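Local coordinates for protein thioredoxin (H-type,TRX-H) (Edwardsiella tarda, PDB 5ZF2) that inhibits host ASK1-MAPK signalling as a thioredoxin-like bacterial effector that promotes pathogenesis during infection, and is probably a thiol-disulfide oxidoreductase, at residues A8-A13 with A18-D23; E3-A8 with K62-Q67; E36-P41 with S95-F100; Q66-S71 with T75-R80. All coordinates share one frame; numbering follows the deposited sequence.

Contact 1: residues A8-A13 with A18-D23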
loop_
_atom_site.group_PDB
_atom_site.type_symbol
_atom_site.label_atom_id
_atom_site.label_comp_id
_atom_site.label_asym_id
_atom_site.label_seq_id
_atom_site.Cartn_x
_atom_site.Cartn_y
_atom_site.Cartn_z
ATOM N N ALA A 8 -13.303 3.483 -7.483
ATOM C CA ALA A 8 -14.462 3.472 -6.597
ATOM C C ALA A 8 -14.135 2.838 -5.249
ATOM O O ALA A 8 -14.571 3.332 -4.203
ATOM C CB ALA A 8 -15.631 2.746 -7.260
ATOM N N ALA A 9 -13.392 1.729 -5.238
ATOM C CA ALA A 9 -13.093 1.129 -3.943
ATOM C C ALA A 9 -12.143 2.008 -3.126
ATOM O O ALA A 9 -12.259 2.075 -1.898
ATOM C CB ALA A 9 -12.524 -0.279 -4.128
ATOM N N PHE A 10 -11.192 2.674 -3.776
ATOM C CA PHE A 10 -10.266 3.540 -3.040
ATOM C C PHE A 10 -10.995 4.729 -2.426
ATOM O O PHE A 10 -10.798 5.053 -1.244
ATOM C CB PHE A 10 -9.140 4.022 -3.958
ATOM C CG PHE A 10 -8.177 4.967 -3.295
ATOM C CD1 PHE A 10 -7.188 4.496 -2.443
ATOM C CD2 PHE A 10 -8.260 6.330 -3.526
ATOM C CE1 PHE A 10 -6.286 5.393 -1.838
ATOM C CE2 PHE A 10 -7.376 7.228 -2.914
ATOM C CZ PHE A 10 -6.389 6.754 -2.080
ATOM N N THR A 11 -11.841 5.404 -3.212
ATOM C CA THR A 11 -12.527 6.576 -2.687
ATOM C C THR A 11 -13.451 6.188 -1.539
ATOM O O THR A 11 -13.552 6.913 -0.538
ATOM C CB THR A 11 -13.314 7.304 -3.792
ATOM O OG1 THR A 11 -14.421 6.513 -4.202
ATOM C CG2 THR A 11 -12.446 7.594 -5.011
ATOM N N GLN A 12 -14.097 5.021 -1.638
ATOM C CA GLN A 12 -14.965 4.593 -0.549
ATOM C C GLN A 12 -14.147 4.257 0.696
ATOM O O GLN A 12 -14.545 4.600 1.815
ATOM C CB GLN A 12 -15.820 3.409 -0.992
ATOM C CG GLN A 12 -16.688 2.833 0.100
ATOM C CD GLN A 12 -16.570 1.325 0.183
ATOM O OE1 GLN A 12 -17.218 0.612 -0.579
ATOM N NE2 GLN A 12 -15.709 0.829 1.079
ATOM N N ALA A 13 -12.984 3.616 0.523
ATOM C CA ALA A 13 -12.107 3.380 1.670
ATOM C C ALA A 13 -11.660 4.693 2.319
ATOM O O ALA A 13 -11.686 4.826 3.551
ATOM C CB ALA A 13 -10.892 2.542 1.247
ATOM N N ALA A 18 -11.205 4.427 7.812
ATOM C CA ALA A 18 -10.182 3.416 8.048
ATOM C C ALA A 18 -8.825 3.860 7.488
ATOM O O ALA A 18 -8.763 4.639 6.532
ATOM C CB ALA A 18 -10.592 2.084 7.412
ATOM N N PRO A 19 -7.730 3.348 8.050
ATOM C CA PRO A 19 -6.419 3.509 7.406
ATOM C C PRO A 19 -6.370 2.796 6.067
ATOM O O PRO A 19 -6.969 1.731 5.884
ATOM C CB PRO A 19 -5.437 2.857 8.391
ATOM C CG PRO A 19 -6.249 2.281 9.494
ATOM C CD PRO A 19 -7.698 2.407 9.185
ATOM N N VAL A 20 -5.617 3.376 5.134
ATOM C CA VAL A 20 -5.516 2.849 3.776
ATOM C C VAL A 20 -4.056 2.755 3.374
ATOM O O VAL A 20 -3.299 3.718 3.548
ATOM C CB VAL A 20 -6.272 3.726 2.764
ATOM C CG1 VAL A 20 -6.023 3.206 1.379
ATOM C CG2 VAL A 20 -7.774 3.718 3.102
ATOM N N LEU A 21 -3.667 1.616 2.810
ATOM C CA LEU A 21 -2.316 1.429 2.309
ATOM C C LEU A 21 -2.386 1.310 0.798
ATOM O O LEU A 21 -3.068 0.421 0.268
ATOM C CB LEU A 21 -1.662 0.180 2.904
ATOM C CG LEU A 21 -0.286 -0.071 2.311
ATOM C CD1 LEU A 21 0.715 0.981 2.840
ATOM C CD2 LEU A 21 0.196 -1.511 2.621
ATOM N N VAL A 22 -1.670 2.177 0.110
ATOM C CA VAL A 22 -1.485 2.074 -1.331
ATOM C C VAL A 22 -0.154 1.369 -1.557
ATOM O O VAL A 22 0.900 1.870 -1.137
ATOM C CB VAL A 22 -1.512 3.465 -1.990
ATOM C CG1 VAL A 22 -1.038 3.396 -3.439
ATOM C CG2 VAL A 22 -2.922 4.044 -1.901
ATOM N N ASP A 23 -0.198 0.227 -2.230
ATOM C CA ASP A 23 0.957 -0.646 -2.412
ATOM C C ASP A 23 1.200 -0.765 -3.910
ATOM O O ASP A 23 0.498 -1.511 -4.599
ATOM C CB ASP A 23 0.713 -2.011 -1.770
ATOM C CG ASP A 23 1.843 -2.998 -2.018
ATOM O OD1 ASP A 23 2.829 -2.669 -2.703
ATOM O OD2 ASP A 23 1.731 -4.132 -1.520
#
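Phe10 and Ala13 of helix 7-15 settle onto Val20 and Val22 of strand 20-25, the first helix of the thioredoxin fold lying against a central strand of its sheet. The short segments run nearly antiparallel, 148° between their directions, with axes 10.1 Å apart; the side-chain contacts are apolar and no hydrogen bond crosses. Val20 points toward the helix and divides its two methyls: CG1 lies 3.9 Å from Phe10 CE1, while CG2 meets Ala13 CB at 3.8 Å. The benzyl arm of Phe10 is swung away from its own backbone N (chi1 177°), which carries the rim carbon CE1 down to the strand although the CB bond itself does not aim there. Val20 CG1 and Val22 CG2 both approach the ring obliquely, and the side chains of Phe10 and Val22 lie roughly perpendicular.

Further out, Phe68 meets the Phe10 ring edge-to-face, and Phe54 of strand 52-57 packs against Ala9, Ala13 and Val20. Backbone bonds of Val20 with Tyr79 and Val22 with Ile77 fix the strand in the sheet. At the helix end, Ser16 OG is hydrogen-bonded to Ala13 O and Ala18 N, shaping the short connection between helix and strand. The tightest touch of the contact is Val22 CG2 against Phe10 CE1, at 3.6 Å.

Contact 2: residues E3-A8 with K62-Q67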
loop_
_atom_site.group_PDB
_atom_site.type_symbol
_atom_site.label_atom_id
_atom_site.label_comp_id
_atom_site.label_asym_id
_atom_site.label_seq_id
_atom_site.Cartn_x
_atom_site.Cartn_y
_atom_site.Cartn_z
ATOM N N GLU A 3 -7.058 -5.635 -1.924
ATOM C CA GLU A 3 -7.817 -5.708 -3.160
ATOM C C GLU A 3 -7.079 -4.930 -4.233
ATOM O O GLU A 3 -6.211 -4.102 -3.917
ATOM C CB GLU A 3 -9.245 -5.180 -2.957
ATOM C CG GLU A 3 -9.363 -3.692 -2.695
ATOM C CD GLU A 3 -10.679 -3.369 -1.951
ATOM O OE1 GLU A 3 -10.684 -3.310 -0.695
ATOM O OE2 GLU A 3 -11.719 -3.216 -2.624
ATOM N N PRO A 4 -7.347 -5.204 -5.510
ATOM C CA PRO A 4 -6.751 -4.405 -6.577
ATOM C C PRO A 4 -7.259 -2.979 -6.496
ATOM O O PRO A 4 -8.416 -2.729 -6.141
ATOM C CB PRO A 4 -7.244 -5.082 -7.870
ATOM C CG PRO A 4 -7.907 -6.325 -7.459
ATOM C CD PRO A 4 -8.311 -6.196 -6.026
ATOM N N TYR A 5 -6.388 -2.044 -6.851
ATOM C CA TYR A 5 -6.814 -0.659 -6.930
ATOM C C TYR A 5 -7.926 -0.494 -7.963
ATOM O O TYR A 5 -7.836 -0.991 -9.096
ATOM C CB TYR A 5 -5.651 0.270 -7.294
ATOM C CG TYR A 5 -6.135 1.689 -7.427
ATOM C CD1 TYR A 5 -6.233 2.521 -6.309
ATOM C CD2 TYR A 5 -6.582 2.169 -8.656
ATOM C CE1 TYR A 5 -6.715 3.814 -6.432
ATOM C CE2 TYR A 5 -7.073 3.426 -8.783
ATOM C CZ TYR A 5 -7.128 4.251 -7.680
ATOM O OH TYR A 5 -7.618 5.518 -7.871
ATOM N N SER A 6 -8.970 0.219 -7.551
ATOM C CA SER A 6 -9.954 0.812 -8.440
ATOM C C SER A 6 -10.344 2.141 -7.831
ATOM O O SER A 6 -10.234 2.330 -6.614
ATOM C CB SER A 6 -11.192 -0.075 -8.631
ATOM O OG SER A 6 -12.014 -0.077 -7.476
ATOM N N ASP A 7 -10.722 3.081 -8.703
ATOM C CA ASP A 7 -11.172 4.397 -8.261
ATOM C C ASP A 7 -12.261 4.279 -7.204
ATOM O O ASP A 7 -12.159 4.874 -6.128
ATOM C CB ASP A 7 -11.695 5.212 -9.448
ATOM C CG ASP A 7 -10.616 5.520 -10.479
ATOM O OD1 ASP A 7 -9.423 5.464 -10.110
ATOM O OD2 ASP A 7 -10.971 5.826 -11.651
ATOM N N ALA A 8 -13.303 3.483 -7.483
ATOM C CA ALA A 8 -14.462 3.472 -6.597
ATOM C C ALA A 8 -14.135 2.838 -5.249
ATOM O O ALA A 8 -14.571 3.332 -4.203
ATOM C CB ALA A 8 -15.631 2.746 -7.260
ATOM N N LYS A 62 -1.794 3.822 -14.912
ATOM C CA LYS A 62 -0.972 5.020 -14.940
ATOM C C LYS A 62 -1.694 6.227 -14.341
ATOM O O LYS A 62 -1.053 7.088 -13.725
ATOM C CB LYS A 62 -0.518 5.275 -16.382
ATOM C CG LYS A 62 0.327 4.104 -16.934
ATOM C CD LYS A 62 1.627 4.006 -16.120
ATOM C CE LYS A 62 2.715 3.205 -16.804
ATOM N NZ LYS A 62 3.857 2.888 -15.883
ATOM N N ALA A 63 -3.018 6.312 -14.490
ATOM C CA ALA A 63 -3.752 7.410 -13.866
ATOM C C ALA A 63 -3.611 7.363 -12.351
ATOM O O ALA A 63 -3.495 8.410 -11.691
ATOM C CB ALA A 63 -5.228 7.367 -14.275
ATOM N N ALA A 64 -3.577 6.153 -11.783
ATOM C CA ALA A 64 -3.380 6.022 -10.343
ATOM C C ALA A 64 -2.007 6.536 -9.922
ATOM O O ALA A 64 -1.879 7.198 -8.883
ATOM C CB ALA A 64 -3.571 4.556 -9.921
ATOM N N LEU A 65 -0.969 6.277 -10.727
ATOM C CA LEU A 65 0.370 6.732 -10.349
ATOM C C LEU A 65 0.443 8.251 -10.248
ATOM O O LEU A 65 1.072 8.789 -9.327
ATOM C CB LEU A 65 1.409 6.238 -11.350
ATOM C CG LEU A 65 1.560 4.721 -11.514
ATOM C CD1 LEU A 65 2.713 4.419 -12.489
ATOM C CD2 LEU A 65 1.791 4.082 -10.158
ATOM N N GLN A 66 -0.144 8.961 -11.213
ATOM C CA GLN A 66 -0.117 10.417 -11.159
ATOM C C GLN A 66 -0.845 10.926 -9.924
ATOM O O GLN A 66 -0.362 11.825 -9.232
ATOM C CB GLN A 66 -0.737 11.013 -12.423
ATOM C CG GLN A 66 0.204 11.022 -13.617
ATOM C CD GLN A 66 1.434 11.900 -13.402
ATOM O OE1 GLN A 66 1.366 12.933 -12.730
ATOM N NE2 GLN A 66 2.565 11.491 -13.975
ATOM N N GLN A 67 -1.996 10.340 -9.620
ATOM C CA GLN A 67 -2.752 10.723 -8.432
ATOM C C GLN A 67 -1.912 10.602 -7.156
ATOM O O GLN A 67 -1.999 11.445 -6.252
ATOM C CB GLN A 67 -3.989 9.831 -8.356
ATOM C CG GLN A 67 -4.765 9.911 -7.072
ATOM C CD GLN A 67 -6.012 9.023 -7.116
ATOM O OE1 GLN A 67 -6.038 8.012 -7.817
ATOM N NE2 GLN A 67 -7.038 9.392 -6.364
#
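Tyr5 and Gln67 reach for each other with their side chains thrown clear of their own backbone nitrogens: CG of Tyr5 lies opposite N (chi1 178°), and Gln67 repeats this at chi1 170° and then stays stretched through chi2 (178°). The phenol is thereby laid along the flank of helix 62-68, and the amide is delivered to its hydroxyl end. Gln67 OE1 comes to 3.0 Å from Tyr5 OH, approaching the ring obliquely, with the amide and ring planes perpendicular.

One turn earlier on the helix, Ala64 presents its methyl over a face of the same ring. Its CB stands 4.2 Å from the ring centroid, displaced toward the rim, and comes closest to Tyr5 CE2 at 3.9 Å, a CH-pi contact that sets the methyl over the ring face, off centre. Asp7, in the first turn of helix 7-15, approaches the hydroxyl from within its own segment, with its OD1 2.9 Å from Tyr5 OH.

Around this, Tyr5 joins strand 2-4 to helix 7-15, where Ser6 is the N-cap and its OG bonds to Ala9 N. Gln61 NE2 is hydrogen-bonded to Tyr5 O, and Val56 of strand 52-57 packs against both Tyr5 and Ala64.

Chemically, the contact is split in two: an apolar ring face buried on alanine, and a hydroxyl with two oxygens near it but a single proton to give, which can serve fully only one of them at a time.

Contact 3: residues E36-P41 with S95-F100. With SO4 (sulfate ion), chain B.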
loop_
_atom_site.group_PDB
_atom_site.type_symbol
_atom_site.label_atom_id
_atom_site.label_comp_id
_atom_site.label_asym_id
_atom_site.label_seq_id
_atom_site.Cartn_x
_atom_site.Cartn_y
_atom_site.Cartn_z
ATOM N N GLU A 36 6.090 -8.143 -0.774
ATOM C CA GLU A 36 4.810 -8.825 -0.684
ATOM C C GLU A 36 4.862 -9.972 0.302
ATOM O O GLU A 36 4.061 -10.073 1.149
ATOM C CB GLU A 36 4.282 -9.273 -2.047
ATOM C CG GLU A 36 3.102 -10.235 -1.984
ATOM C CD GLU A 36 2.550 -10.610 -3.345
ATOM O OE1 GLU A 36 1.425 -10.200 -3.684
ATOM O OE2 GLU A 36 3.241 -11.309 -4.099
ATOM N N ARG A 37 5.873 -10.793 0.206
ATOM C CA ARG A 37 6.195 -11.788 1.206
ATOM C C ARG A 37 6.084 -11.379 2.647
ATOM O O ARG A 37 5.572 -12.055 3.454
ATOM C CB ARG A 37 7.631 -12.243 1.026
ATOM C CG ARG A 37 7.758 -13.449 0.224
ATOM C CD ARG A 37 7.233 -13.269 -1.152
ATOM N NE ARG A 37 8.173 -13.829 -2.089
ATOM C CZ ARG A 37 7.902 -14.900 -2.784
ATOM N NH1 ARG A 37 6.724 -15.477 -2.613
ATOM N NH2 ARG A 37 8.784 -15.395 -3.627
ATOM N N GLU A 38 6.687 -10.281 2.956
ATOM C CA GLU A 38 6.801 -9.827 4.334
ATOM C C GLU A 38 5.582 -9.054 4.791
ATOM O O GLU A 38 5.246 -9.089 5.978
ATOM C CB GLU A 38 8.064 -8.971 4.482
ATOM C CG GLU A 38 9.309 -9.799 4.103
ATOM C CD GLU A 38 10.570 -8.962 3.998
ATOM O OE1 GLU A 38 10.436 -7.727 3.939
ATOM O OE2 GLU A 38 11.665 -9.561 3.933
ATOM N N LEU A 39 4.922 -8.363 3.862
ATOM C CA LEU A 39 3.710 -7.618 4.162
ATOM C C LEU A 39 2.500 -8.535 4.366
ATOM O O LEU A 39 1.628 -8.235 5.194
ATOM C CB LEU A 39 3.442 -6.621 3.037
ATOM C CG LEU A 39 4.334 -5.377 3.035
ATOM C CD1 LEU A 39 4.080 -4.594 1.778
ATOM C CD2 LEU A 39 4.085 -4.534 4.278
ATOM N N THR A 40 2.402 -9.627 3.607
ATOM C CA THR A 40 1.205 -10.472 3.711
ATOM C C THR A 40 0.902 -10.914 5.137
ATOM O O THR A 40 -0.228 -10.680 5.591
ATOM C CB THR A 40 1.313 -11.659 2.746
ATOM O OG1 THR A 40 1.377 -11.147 1.406
ATOM C CG2 THR A 40 0.117 -12.606 2.885
ATOM N N PRO A 41 1.838 -11.464 5.917
ATOM C CA PRO A 41 1.497 -11.774 7.313
ATOM C C PRO A 41 1.220 -10.537 8.147
ATOM O O PRO A 41 0.395 -10.590 9.067
ATOM C CB PRO A 41 2.729 -12.533 7.822
ATOM C CG PRO A 41 3.827 -12.084 6.938
ATOM C CD PRO A 41 3.225 -11.863 5.601
ATOM N N SER A 95 11.075 -5.656 10.185
ATOM C CA SER A 95 10.764 -4.763 11.296
ATOM C C SER A 95 10.447 -3.346 10.822
ATOM O O SER A 95 9.607 -2.663 11.424
ATOM C CB SER A 95 11.922 -4.751 12.299
ATOM O OG SER A 95 13.086 -4.221 11.715
ATOM N N ALA A 96 11.091 -2.879 9.752
ATOM C CA ALA A 96 10.795 -1.539 9.258
ATOM C C ALA A 96 9.405 -1.474 8.640
ATOM O O ALA A 96 8.679 -0.492 8.834
ATOM C CB ALA A 96 11.858 -1.091 8.240
ATOM N N LEU A 97 9.021 -2.513 7.887
ATOM C CA LEU A 97 7.694 -2.558 7.282
ATOM C C LEU A 97 6.610 -2.643 8.348
ATOM O O LEU A 97 5.570 -1.976 8.242
ATOM C CB LEU A 97 7.592 -3.757 6.331
ATOM C CG LEU A 97 8.496 -3.678 5.101
ATOM C CD1 LEU A 97 8.371 -4.956 4.311
ATOM C CD2 LEU A 97 8.080 -2.528 4.207
ATOM N N SER A 98 6.818 -3.483 9.364
ATOM C CA SER A 98 5.915 -3.508 10.514
ATOM C C SER A 98 5.774 -2.117 11.130
ATOM O O SER A 98 4.665 -1.649 11.410
ATOM C CB SER A 98 6.432 -4.501 11.552
ATOM O OG SER A 98 5.651 -4.448 12.716
ATOM N N ASP A 99 6.889 -1.441 11.352
ATOM C CA ASP A 99 6.795 -0.139 12.005
ATOM C C ASP A 99 6.133 0.893 11.098
ATOM O O ASP A 99 5.410 1.769 11.586
ATOM C CB ASP A 99 8.184 0.320 12.435
ATOM C CG ASP A 99 8.134 1.544 13.324
ATOM O OD1 ASP A 99 7.548 1.470 14.424
ATOM O OD2 ASP A 99 8.650 2.577 12.896
ATOM N N PHE A 100 6.342 0.776 9.782
ATOM C CA PHE A 100 5.703 1.663 8.808
ATOM C C PHE A 100 4.180 1.601 8.920
ATOM O O PHE A 100 3.493 2.622 8.794
ATOM C CB PHE A 100 6.136 1.279 7.391
ATOM C CG PHE A 100 5.508 2.128 6.305
ATOM C CD1 PHE A 100 6.009 3.388 6.017
ATOM C CD2 PHE A 100 4.420 1.657 5.583
ATOM C CE1 PHE A 100 5.417 4.182 5.023
ATOM C CE2 PHE A 100 3.833 2.420 4.584
ATOM C CZ PHE A 100 4.336 3.678 4.292
HETATM S S SO4 B . 14.778 -7.183 10.570
HETATM O O1 SO4 B . 13.337 -7.364 10.443
HETATM O O2 SO4 B . 15.422 -8.466 10.802
HETATM O O3 SO4 B . 15.328 -6.622 9.316
HETATM O O4 SO4 B . 15.055 -6.283 11.691
#
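Leu39 and Leu97 bring the two helical segments closest, CA to CA 7.2 Å, and segment 36-41 is kinked at Pro41, whose N makes no bond to the preceding turn. The CB bond of Leu97 points toward the neighbouring helix, and the side chain touches two consecutive residues, Glu38 and Leu39. Its CB meets Leu39 CD2 at 4.1 Å, the two leucines set nearly square to each other. With CG opposite its own carbonyl carbon (chi1 -66°), Leu97 carries its tip, CD1, to 3.5 Å from Glu38 OE1, where it also rests on Glu38 CB; the glutamate chain, extended beyond CG, runs across the leucine rather than along it.

Near the start of the second helix, a sulfate ion, probably from the crystallisation liquor, is gripped by Ser95 N (2.8 Å to O1) and Ser95 OG (2.9 Å to O4). Ser93 OG adds a further bond to the ion.

Leu76 of strand 75-80 lies beneath both leucines, and Leu42 also packs on Leu97. The pair of helices 30-43 and 94-102 covering one face of the sheet is a hallmark of the thioredoxin fold; a CxxC pattern at the start of helix 30-43 is consistent with the redox site of thioredoxins.

Contact 4: residues Q66-S71 with T75-R80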
loop_
_atom_site.group_PDB
_atom_site.type_symbol
_atom_site.label_atom_id
_atom_site.label_comp_id
_atom_site.label_asym_id
_atom_site.label_seq_id
_atom_site.Cartn_x
_atom_site.Cartn_y
_atom_site.Cartn_z
ATOM N N GLN A 66 -0.144 8.961 -11.213
ATOM C CA GLN A 66 -0.117 10.417 -11.159
ATOM C C GLN A 66 -0.845 10.926 -9.924
ATOM O O GLN A 66 -0.362 11.825 -9.232
ATOM C CB GLN A 66 -0.737 11.013 -12.423
ATOM C CG GLN A 66 0.204 11.022 -13.617
ATOM C CD GLN A 66 1.434 11.900 -13.402
ATOM O OE1 GLN A 66 1.366 12.933 -12.730
ATOM N NE2 GLN A 66 2.565 11.491 -13.975
ATOM N N GLN A 67 -1.996 10.340 -9.620
ATOM C CA GLN A 67 -2.752 10.723 -8.432
ATOM C C GLN A 67 -1.912 10.602 -7.156
ATOM O O GLN A 67 -1.999 11.445 -6.252
ATOM C CB GLN A 67 -3.989 9.831 -8.356
ATOM C CG GLN A 67 -4.765 9.911 -7.072
ATOM C CD GLN A 67 -6.012 9.023 -7.116
ATOM O OE1 GLN A 67 -6.038 8.012 -7.817
ATOM N NE2 GLN A 67 -7.038 9.392 -6.364
ATOM N N PHE A 68 -1.112 9.545 -7.055
ATOM C CA PHE A 68 -0.320 9.244 -5.874
ATOM C C PHE A 68 1.093 9.808 -5.936
ATOM O O PHE A 68 1.833 9.665 -4.960
ATOM C CB PHE A 68 -0.265 7.722 -5.686
ATOM C CG PHE A 68 -1.614 7.104 -5.397
ATOM C CD1 PHE A 68 -2.395 7.587 -4.367
ATOM C CD2 PHE A 68 -2.109 6.058 -6.181
ATOM C CE1 PHE A 68 -3.634 7.036 -4.097
ATOM C CE2 PHE A 68 -3.350 5.512 -5.924
ATOM C CZ PHE A 68 -4.116 5.999 -4.878
ATOM N N ARG A 69 1.473 10.447 -7.048
ATOM C CA ARG A 69 2.802 11.029 -7.221
ATOM C C ARG A 69 3.860 9.932 -7.056
ATOM O O ARG A 69 4.783 10.021 -6.241
ATOM C CB ARG A 69 2.996 12.207 -6.248
ATOM C CG ARG A 69 4.387 12.873 -6.213
ATOM C CD ARG A 69 4.467 14.041 -5.203
ATOM N NE ARG A 69 4.728 13.567 -3.839
ATOM C CZ ARG A 69 5.895 13.086 -3.412
ATOM N NH1 ARG A 69 6.939 12.991 -4.226
ATOM N NH2 ARG A 69 6.029 12.695 -2.157
ATOM N N VAL A 70 3.677 8.852 -7.812
ATOM C CA VAL A 70 4.501 7.652 -7.714
ATOM C C VAL A 70 5.331 7.527 -8.974
ATOM O O VAL A 70 4.784 7.531 -10.082
ATOM C CB VAL A 70 3.643 6.390 -7.516
ATOM C CG1 VAL A 70 4.502 5.122 -7.655
ATOM C CG2 VAL A 70 2.964 6.445 -6.163
ATOM N N SER A 71 6.648 7.397 -8.807
ATOM C CA SER A 71 7.536 7.207 -9.940
ATOM C C SER A 71 8.283 5.884 -9.910
ATOM O O SER A 71 8.975 5.573 -10.883
ATOM C CB SER A 71 8.555 8.360 -10.032
ATOM O OG SER A 71 9.346 8.456 -8.852
ATOM N N THR A 75 6.757 1.331 -4.069
ATOM C CA THR A 75 6.347 2.472 -3.249
ATOM C C THR A 75 5.156 2.057 -2.394
ATOM O O THR A 75 4.216 1.421 -2.898
ATOM C CB THR A 75 5.954 3.690 -4.100
ATOM O OG1 THR A 75 7.038 4.078 -4.949
ATOM C CG2 THR A 75 5.592 4.873 -3.201
ATOM N N LEU A 76 5.206 2.397 -1.102
ATOM C CA LEU A 76 4.095 2.192 -0.169
ATOM C C LEU A 76 3.690 3.552 0.372
ATOM O O LEU A 76 4.560 4.357 0.752
ATOM C CB LEU A 76 4.488 1.285 1.010
ATOM C CG LEU A 76 5.056 -0.096 0.693
ATOM C CD1 LEU A 76 5.598 -0.777 1.976
ATOM C CD2 LEU A 76 3.967 -0.926 0.062
ATOM N N ILE A 77 2.393 3.820 0.386
ATOM C CA ILE A 77 1.871 5.082 0.898
ATOM C C ILE A 77 0.790 4.781 1.916
ATOM O O ILE A 77 -0.179 4.082 1.606
ATOM C CB ILE A 77 1.287 5.970 -0.207
ATOM C CG1 ILE A 77 2.284 6.100 -1.369
ATOM C CG2 ILE A 77 0.887 7.343 0.428
ATOM C CD1 ILE A 77 1.668 6.749 -2.625
ATOM N N LEU A 78 0.925 5.333 3.108
ATOM C CA LEU A 78 -0.025 5.045 4.176
ATOM C C LEU A 78 -0.913 6.267 4.354
ATOM O O LEU A 78 -0.416 7.388 4.467
ATOM C CB LEU A 78 0.682 4.691 5.488
ATOM C CG LEU A 78 -0.266 4.377 6.660
ATOM C CD1 LEU A 78 -1.131 3.106 6.378
ATOM C CD2 LEU A 78 0.492 4.212 7.977
ATOM N N TYR A 79 -2.220 6.049 4.355
ATOM C CA TYR A 79 -3.188 7.098 4.637
ATOM C C TYR A 79 -3.907 6.794 5.936
ATOM O O TYR A 79 -4.165 5.631 6.260
ATOM C CB TYR A 79 -4.234 7.223 3.517
ATOM C CG TYR A 79 -3.678 7.648 2.202
ATOM C CD1 TYR A 79 -3.035 6.740 1.389
ATOM C CD2 TYR A 79 -3.805 8.961 1.761
ATOM C CE1 TYR A 79 -2.525 7.108 0.170
ATOM C CE2 TYR A 79 -3.281 9.351 0.535
ATOM C CZ TYR A 79 -2.643 8.419 -0.245
ATOM O OH TYR A 79 -2.144 8.765 -1.459
ATOM N N ARG A 80 -4.238 7.851 6.680
ATOM C CA ARG A 80 -5.142 7.741 7.821
ATOM C C ARG A 80 -6.177 8.844 7.689
ATOM O O ARG A 80 -5.826 9.999 7.412
ATOM C CB ARG A 80 -4.389 7.819 9.162
ATOM C CG ARG A 80 -3.598 6.533 9.448
ATOM C CD ARG A 80 -2.808 6.553 10.751
ATOM N NE ARG A 80 -2.147 5.273 10.987
ATOM C CZ ARG A 80 -1.051 5.143 11.724
ATOM N NH1 ARG A 80 -0.529 6.215 12.271
ATOM N NH2 ARG A 80 -0.466 3.960 11.919
HETATM O O HOH W 1 7.590 6.667 -6.021
#
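A Schellman motif ends helix 62-68 and turns the chain toward strand 75-80 of the thioredoxin sheet, with Phe68 and Val70 meeting Thr75, Ile77 and Tyr79. Arg69 takes the positive phi of the motif (58°), and its N bonds back to Gln66 O at 3.2 Å. Ile77 is central to the contact: its terminal methyl CD1 touches Phe68 CB at 3.7 Å and Val70 CG2 at 3.8 Å, so it sits under the helix end and the exit loop together. At the far end of the strand, Tyr79 OH comes in near the plane of the Phe68 ring, at its edge, 3.1 Å from Phe68 CD1. Nearer the strand start, Val70 and Thr75 run side by side with their ends pointing opposite ways. Val70 chi1 (170°) sets CG1 opposite N, 3.9 Å from Thr75 OG1, and keeps CG2 beside N, facing Ile77.

That hydroxyl also takes part in a water bridge. The water donates to Thr75 OG1 (2.9 Å) and accepts from Ser71 N (3.0 Å), tying the loop to the strand; Gln72 O is a further hydrogen-bond partner of OG1.

Arg87 NH2, from strand 83-89, binds Phe68 O. Strand 75-80 itself lies between strands 20-25 and 83-89, with Phe68 reaching Val22 on the first of these, while Leu76 and Leu78 pack on Phe100 of helix 94-102.

Contacts 1, 2 and 4 share one face of the sheet, and contact 3 lies on the other; the centres of contacts 2 and 3 are about 22 Å apart. Phe10, Tyr5 and Phe68 touch one another, fusing the first group into one aromatic layer. Contacts 1 and 2 both use helix 7-15, contacts 2 and 4 helix 62-68, and contacts 1 and 4 neighbouring strands. Contacts 1 and 4 lie deepest (centres about 9 and 8 Å from the chain centre), contacts 2 and 3 farther out (about 11 Å each). Side chains meet apolarly in contact 1; contact 2 ends in a polar cluster beside exposed Gln67, contact 4 in a water bridge, contact 3 in a carboxylate. Leu76, on contact 4's strand but facing away from segment 66-71, packs on Leu39 and Leu97.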